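Local coordinates for protein putative acyl-CoA dehydrogenase (Burkholderia xenovorans, PDB 5JSC) that is a flavoprotein that binds flavin-adenine dinucleotide and is putatively a member of the acyl-CoA dehydrogenase family, at residues C[38-43]-C[58-63]; C[97-102]-C[266-271]. All coordinates share one frame; numbering follows the deposited sequence. Where two conformers were deposited one is given.

Contact 1: C[38-43]-C[58-63]; sequences EAWCRA and RRLVRE
Glu38 OE2 and Arg42 NE form a salt bridge of 2.7 Å one turn apart on segment 38-43, but the contact with segment 58-63 is made by Trp40, whose indole meets Leu60 and Glu63. The same glutamate lays its CG 3.6 Å above one face of the Arg42 guanidinium, over its centre. Across the contact, the CA atoms of Trp40 and Glu63 are still 10.0 Å apart, so the gap is spanned by side chains. Trp40 places CG anti to its own N (chi1 -176°), which carries the six-membered ring toward the other helix. There CH2 meets Leu60 CD2 at 4.2 Å, the methyl arriving at the ring edge near its plane. Both segments belong to the helical N-terminal domain of the acyl-CoA dehydrogenase fold, on helices 28-44 and 53-66. Glu63 crosses the indole at about a right angle, with carboxylate and ring planes 71° apart; its OE1 and CB both lie 4.1 Å from Trp40 CZ2, OE1 obliquely to the ring, a loose packing approach. Trp69 packs edge-to-face with the Trp40 ring, and Leu60 reaches on to Leu104 and Ala108 of helix 103-122.

Contact 2: C[97-102]-C[266-271]; sequences TLAKHS and AAASLG. With SO4 (sulfate ion), chain S.
Gly271 brings the backbones of segments 97-102 and 266-271 together: its CA lies 4.3 Å from that of Lys100, the nearest such pair. The two helix segments run in broadly the same direction, crossing at -39° with axes 7.2 Å apart, a close spacing that small residues make possible. Lys100 CA makes a CH-O contact with Gly271 O at 3.4 Å; the angle of 135° at the hydrogen marks it as bent. One turn before Gly271, Ala268 meets Ala99 CB, which lies 3.4 Å from Ala268 O and 4.1 Å from Ala268 CB, so methyl groups and bare backbone fill this tight, buried part.

The looser side is that of Lys100, which is partly exposed. Only the root of its side chain, CB and CG, passes near Gly271 O; beyond it the chain bends at chi3 and leads away. Past the end of the first helix and away from segment 266-271, Ser102 is the N-cap of helix 103-122: its OG, turned anti to the backbone N (chi1 167°), accepts from Ala105 N and donates to sulfate O2 at 2.7 Å. The sulfate, probably from the crystallisation liquor, is also bound by Gly103 N and Leu104 N. Helix 103-122 presents Asp106 to both Ala99 and Ala268, while helix 28-44 packs on Thr97 and Leu98, and helix 298-325 lies against Ala266, Ala267 and Leu270.

In the fold
Both segments of contact 1 come earlier in the chain than either segment of contact 2, and the centres of the two contacts are 14 Å apart. Contact 1 stays within the N-terminal domain, joining helices 28-44 and 53-66. Contact 2 ties helix 88-101 of that domain to helix 250-286 of the C-terminal domain, across a chain separation that includes the strands of the middle region. The two meet where helix 28-44 packs on helix 88-101: Glu38 OE1 lies 2.7 Å from His101 NE2, a probable hydrogen bond, and Cys41 SG packs on Leu98 CD2 at 3.7 Å. Helix 88-101 therefore has helices 28-44 and 250-286 as neighbours, so it links the N-terminal helices to the C-terminal ones.

Contact 1: C[38-43]-C[58-63]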
loop_
_atom_site.group_PDB
_atom_site.type_symbol
_atom_site.label_atom_id
_atom_site.label_comp_id
_atom_site.label_asym_id
_atom_site.label_seq_id
_atom_site.Cartn_x
_atom_site.Cartn_y
_atom_site.Cartn_z
ATOM N N GLU C 38 -12.979 -6.426 -31.667
ATOM C CA GLU C 38 -14.013 -6.864 -30.728
ATOM C C GLU C 38 -15.015 -7.795 -31.398
ATOM O O GLU C 38 -15.393 -8.831 -30.829
ATOM C CB GLU C 38 -14.731 -5.661 -30.116
ATOM C CG GLU C 38 -15.947 -6.017 -29.244
ATOM C CD GLU C 38 -15.619 -6.876 -28.022
ATOM O OE1 GLU C 38 -14.451 -6.897 -27.582
ATOM O OE2 GLU C 38 -16.547 -7.526 -27.489
ATOM N N ALA C 39 -15.469 -7.442 -32.605
ATOM C CA ALA C 39 -16.395 -8.310 -33.322
ATOM C C ALA C 39 -15.754 -9.654 -33.646
ATOM O O ALA C 39 -16.414 -10.700 -33.571
ATOM C CB ALA C 39 -16.877 -7.625 -34.603
ATOM N N TRP C 40 -14.468 -9.648 -34.023
ATOM C CA TRP C 40 -13.778 -10.907 -34.273
ATOM C C TRP C 40 -13.763 -11.772 -33.017
ATOM O O TRP C 40 -14.031 -12.978 -33.076
ATOM C CB TRP C 40 -12.349 -10.647 -34.782
ATOM C CG TRP C 40 -11.623 -11.933 -35.146
ATOM C CD1 TRP C 40 -11.568 -12.524 -36.381
ATOM C CD2 TRP C 40 -10.895 -12.799 -34.259
ATOM N NE1 TRP C 40 -10.846 -13.696 -36.316
ATOM C CE2 TRP C 40 -10.423 -13.887 -35.026
ATOM C CE3 TRP C 40 -10.594 -12.756 -32.896
ATOM C CZ2 TRP C 40 -9.671 -14.921 -34.472
ATOM C CZ3 TRP C 40 -9.848 -13.788 -32.343
ATOM C CH2 TRP C 40 -9.395 -14.856 -33.133
ATOM N N CYS C 41 -13.484 -11.162 -31.864
ATOM C CA CYS C 41 -13.475 -11.908 -30.607
ATOM C C CYS C 41 -14.841 -12.503 -30.289
ATOM O O CYS C 41 -14.935 -13.663 -29.866
ATOM C CB CYS C 41 -13.029 -10.999 -29.468
ATOM S SG CYS C 41 -11.288 -10.598 -29.510
ATOM N N ARG C 42 -15.909 -11.718 -30.457
ATOM C CA ARG C 42 -17.243 -12.206 -30.112
ATOM C C ARG C 42 -17.661 -13.366 -30.997
ATOM O O ARG C 42 -18.418 -14.239 -30.560
ATOM C CB ARG C 42 -18.263 -11.074 -30.209
ATOM C CG ARG C 42 -18.214 -10.126 -29.030
ATOM C CD ARG C 42 -19.113 -8.918 -29.215
ATOM N NE ARG C 42 -19.091 -8.076 -28.023
ATOM C CZ ARG C 42 -19.364 -6.774 -28.004
ATOM N NH1 ARG C 42 -19.310 -6.107 -26.857
ATOM N NH2 ARG C 42 -19.673 -6.135 -29.123
ATOM N N ALA C 43 -17.177 -13.399 -32.233
ATOM C CA ALA C 43 -17.578 -14.436 -33.169
ATOM C C ALA C 43 -16.670 -15.657 -33.153
ATOM O O ALA C 43 -17.112 -16.738 -33.563
ATOM C CB ALA C 43 -17.625 -13.870 -34.587
ATOM N N ARG C 58 -1.686 -22.812 -32.680
ATOM C CA ARG C 58 -1.561 -22.936 -34.128
ATOM C C ARG C 58 -2.834 -22.476 -34.828
ATOM O O ARG C 58 -2.777 -21.742 -35.824
ATOM C CB ARG C 58 -1.242 -24.381 -34.514
ATOM C CG ARG C 58 0.155 -24.856 -34.141
ATOM C CD ARG C 58 0.357 -26.284 -34.621
ATOM N NE ARG C 58 1.768 -26.648 -34.725
ATOM C CZ ARG C 58 2.396 -27.481 -33.906
ATOM N NH1 ARG C 58 1.742 -28.054 -32.903
ATOM N NH2 ARG C 58 3.682 -27.751 -34.098
ATOM N N ARG C 59 -3.993 -22.897 -34.318
ATOM C CA ARG C 59 -5.259 -22.513 -34.928
ATOM C C ARG C 59 -5.478 -21.011 -34.827
ATOM O O ARG C 59 -5.899 -20.369 -35.798
ATOM C CB ARG C 59 -6.396 -23.286 -34.260
ATOM C CG ARG C 59 -7.778 -22.982 -34.776
ATOM C CD ARG C 59 -8.791 -24.005 -34.242
ATOM N NE ARG C 59 -8.965 -23.940 -32.790
ATOM C CZ ARG C 59 -8.498 -24.839 -31.922
ATOM N NH1 ARG C 59 -7.815 -25.897 -32.343
ATOM N NH2 ARG C 59 -8.718 -24.683 -30.623
ATOM N N LEU C 60 -5.170 -20.428 -33.666
ATOM C CA LEU C 60 -5.367 -18.995 -33.470
ATOM C C LEU C 60 -4.470 -18.177 -34.388
ATOM O O LEU C 60 -4.913 -17.169 -34.955
ATOM C CB LEU C 60 -5.121 -18.630 -32.004
ATOM C CG LEU C 60 -6.250 -19.023 -31.052
ATOM C CD1 LEU C 60 -5.761 -18.955 -29.615
ATOM C CD2 LEU C 60 -7.464 -18.113 -31.254
ATOM N N VAL C 61 -3.211 -18.595 -34.559
ATOM C CA VAL C 61 -2.309 -17.871 -35.459
ATOM C C VAL C 61 -2.857 -17.895 -36.881
ATOM O O VAL C 61 -2.883 -16.866 -37.571
ATOM C CB VAL C 61 -0.880 -18.446 -35.390
ATOM C CG1 VAL C 61 -0.010 -17.860 -36.508
ATOM C CG2 VAL C 61 -0.247 -18.156 -34.028
ATOM N N ARG C 62 -3.308 -19.070 -37.340
ATOM C CA ARG C 62 -3.873 -19.160 -38.682
ATOM C C ARG C 62 -5.110 -18.280 -38.827
ATOM O O ARG C 62 -5.267 -17.586 -39.844
ATOM C CB ARG C 62 -4.202 -20.615 -39.017
ATOM C CG ARG C 62 -2.994 -21.535 -39.028
ATOM C CD ARG C 62 -3.341 -22.914 -39.581
ATOM N NE ARG C 62 -4.342 -23.609 -38.773
ATOM C CZ ARG C 62 -4.074 -24.618 -37.949
ATOM N NH1 ARG C 62 -2.831 -25.058 -37.820
ATOM N NH2 ARG C 62 -5.050 -25.190 -37.255
ATOM N N GLU C 63 -6.003 -18.299 -37.832
ATOM C CA GLU C 63 -7.251 -17.545 -37.921
ATOM C C GLU C 63 -7.001 -16.046 -37.846
ATOM O O GLU C 63 -7.582 -15.270 -38.615
ATOM C CB GLU C 63 -8.204 -17.969 -36.805
ATOM C CG GLU C 63 -8.717 -19.390 -36.907
ATOM C CD GLU C 63 -9.582 -19.770 -35.723
ATOM O OE1 GLU C 63 -9.634 -18.990 -34.745
ATOM O OE2 GLU C 63 -10.207 -20.848 -35.769
#

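Contact 2: C[97-102]-C[266-271]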
loop_
_atom_site.group_PDB
_atom_site.type_symbol
_atom_site.label_atom_id
_atom_site.label_comp_id
_atom_site.label_asym_id
_atom_site.label_seq_id
_atom_site.Cartn_x
_atom_site.Cartn_y
_atom_site.Cartn_z
ATOM N N THR C 97 -7.839 -5.927 -26.484
ATOM C CA THR C 97 -9.128 -6.553 -26.761
ATOM C C THR C 97 -9.029 -8.070 -26.710
ATOM O O THR C 97 -9.896 -8.734 -26.132
ATOM C CB THR C 97 -9.645 -6.099 -28.122
ATOM O OG1 THR C 97 -9.643 -4.670 -28.161
ATOM C CG2 THR C 97 -11.071 -6.611 -28.374
ATOM N N LEU C 98 -7.979 -8.640 -27.299
ATOM C CA LEU C 98 -7.826 -10.091 -27.253
ATOM C C LEU C 98 -7.707 -10.584 -25.818
ATOM O O LEU C 98 -8.404 -11.522 -25.416
ATOM C CB LEU C 98 -6.614 -10.521 -28.073
ATOM C CG LEU C 98 -6.795 -10.460 -29.590
ATOM C CD1 LEU C 98 -5.432 -10.566 -30.270
ATOM C CD2 LEU C 98 -7.737 -11.550 -30.081
ATOM N N ALA C 99 -6.848 -9.940 -25.019
ATOM C CA ALA C 99 -6.664 -10.366 -23.632
ATOM C C ALA C 99 -7.962 -10.265 -22.842
ATOM O O ALA C 99 -8.233 -11.100 -21.965
ATOM C CB ALA C 99 -5.577 -9.526 -22.964
ATOM N N LYS C 100 -8.781 -9.248 -23.140
ATOM C CA LYS C 100 -10.060 -9.087 -22.459
ATOM C C LYS C 100 -10.980 -10.286 -22.680
ATOM O O LYS C 100 -11.886 -10.521 -21.872
ATOM C CB LYS C 100 -10.729 -7.792 -22.941
ATOM C CG LYS C 100 -12.007 -7.416 -22.202
ATOM C CD LYS C 100 -12.440 -5.992 -22.522
ATOM C CE LYS C 100 -12.779 -5.822 -23.987
ATOM N NZ LYS C 100 -13.222 -4.425 -24.289
ATOM N N HIS C 101 -10.763 -11.055 -23.746
ATOM C CA HIS C 101 -11.557 -12.239 -24.045
ATOM C C HIS C 101 -10.821 -13.550 -23.821
ATOM O O HIS C 101 -11.457 -14.536 -23.422
ATOM C CB HIS C 101 -12.028 -12.210 -25.503
ATOM C CG HIS C 101 -13.008 -11.123 -25.810
ATOM N ND1 HIS C 101 -14.368 -11.339 -25.828
ATOM C CD2 HIS C 101 -12.829 -9.823 -26.141
ATOM C CE1 HIS C 101 -14.987 -10.215 -26.148
ATOM N NE2 HIS C 101 -14.076 -9.278 -26.339
ATOM N N SER C 102 -9.512 -13.597 -24.080
ATOM C CA SER C 102 -8.786 -14.868 -24.125
ATOM C C SER C 102 -7.295 -14.627 -23.979
ATOM O O SER C 102 -6.686 -13.974 -24.837
ATOM C CB SER C 102 -9.054 -15.599 -25.434
ATOM O OG SER C 102 -8.132 -16.663 -25.602
ATOM N N ALA C 266 1.742 -4.145 -21.454
ATOM C CA ALA C 266 0.889 -3.280 -20.650
ATOM C C ALA C 266 -0.544 -3.311 -21.153
ATOM O O ALA C 266 -1.487 -3.363 -20.356
ATOM C CB ALA C 266 1.437 -1.857 -20.657
ATOM N N ALA C 267 -0.724 -3.297 -22.478
ATOM C CA ALA C 267 -2.070 -3.335 -23.043
ATOM C C ALA C 267 -2.769 -4.658 -22.737
ATOM O O ALA C 267 -3.965 -4.675 -22.420
ATOM C CB ALA C 267 -2.003 -3.084 -24.550
ATOM N N ALA C 268 -2.046 -5.777 -22.828
ATOM C CA ALA C 268 -2.656 -7.059 -22.472
ATOM C C ALA C 268 -3.066 -7.076 -21.006
ATOM O O ALA C 268 -4.167 -7.531 -20.669
ATOM C CB ALA C 268 -1.705 -8.218 -22.774
ATOM N N SER C 269 -2.197 -6.575 -20.124
ATOM C CA SER C 269 -2.530 -6.477 -18.703
ATOM C C SER C 269 -3.821 -5.699 -18.506
ATOM O O SER C 269 -4.705 -6.102 -17.737
ATOM C CB SER C 269 -1.398 -5.777 -17.946
ATOM O OG SER C 269 -0.174 -6.474 -18.055
ATOM N N LEU C 270 -3.930 -4.571 -19.200
ATOM C CA LEU C 270 -5.118 -3.733 -19.134
ATOM C C LEU C 270 -6.358 -4.491 -19.592
ATOM O O LEU C 270 -7.423 -4.372 -18.976
ATOM C CB LEU C 270 -4.880 -2.490 -19.995
ATOM C CG LEU C 270 -6.058 -1.576 -20.309
ATOM C CD1 LEU C 270 -6.620 -0.985 -19.024
ATOM C CD2 LEU C 270 -5.595 -0.462 -21.260
ATOM N N GLY C 271 -6.244 -5.257 -20.681
ATOM C CA GLY C 271 -7.380 -6.050 -21.140
ATOM C C GLY C 271 -7.830 -7.080 -20.118
ATOM O O GLY C 271 -9.027 -7.240 -19.862
HETATM S S SO4 S . -8.388 -18.402 -22.213
HETATM O O1 SO4 S . -9.786 -18.648 -22.560
HETATM O O2 SO4 S . -7.625 -18.205 -23.439
HETATM O O3 SO4 S . -7.859 -19.546 -21.475
HETATM O O4 SO4 S . -8.287 -17.195 -21.395
#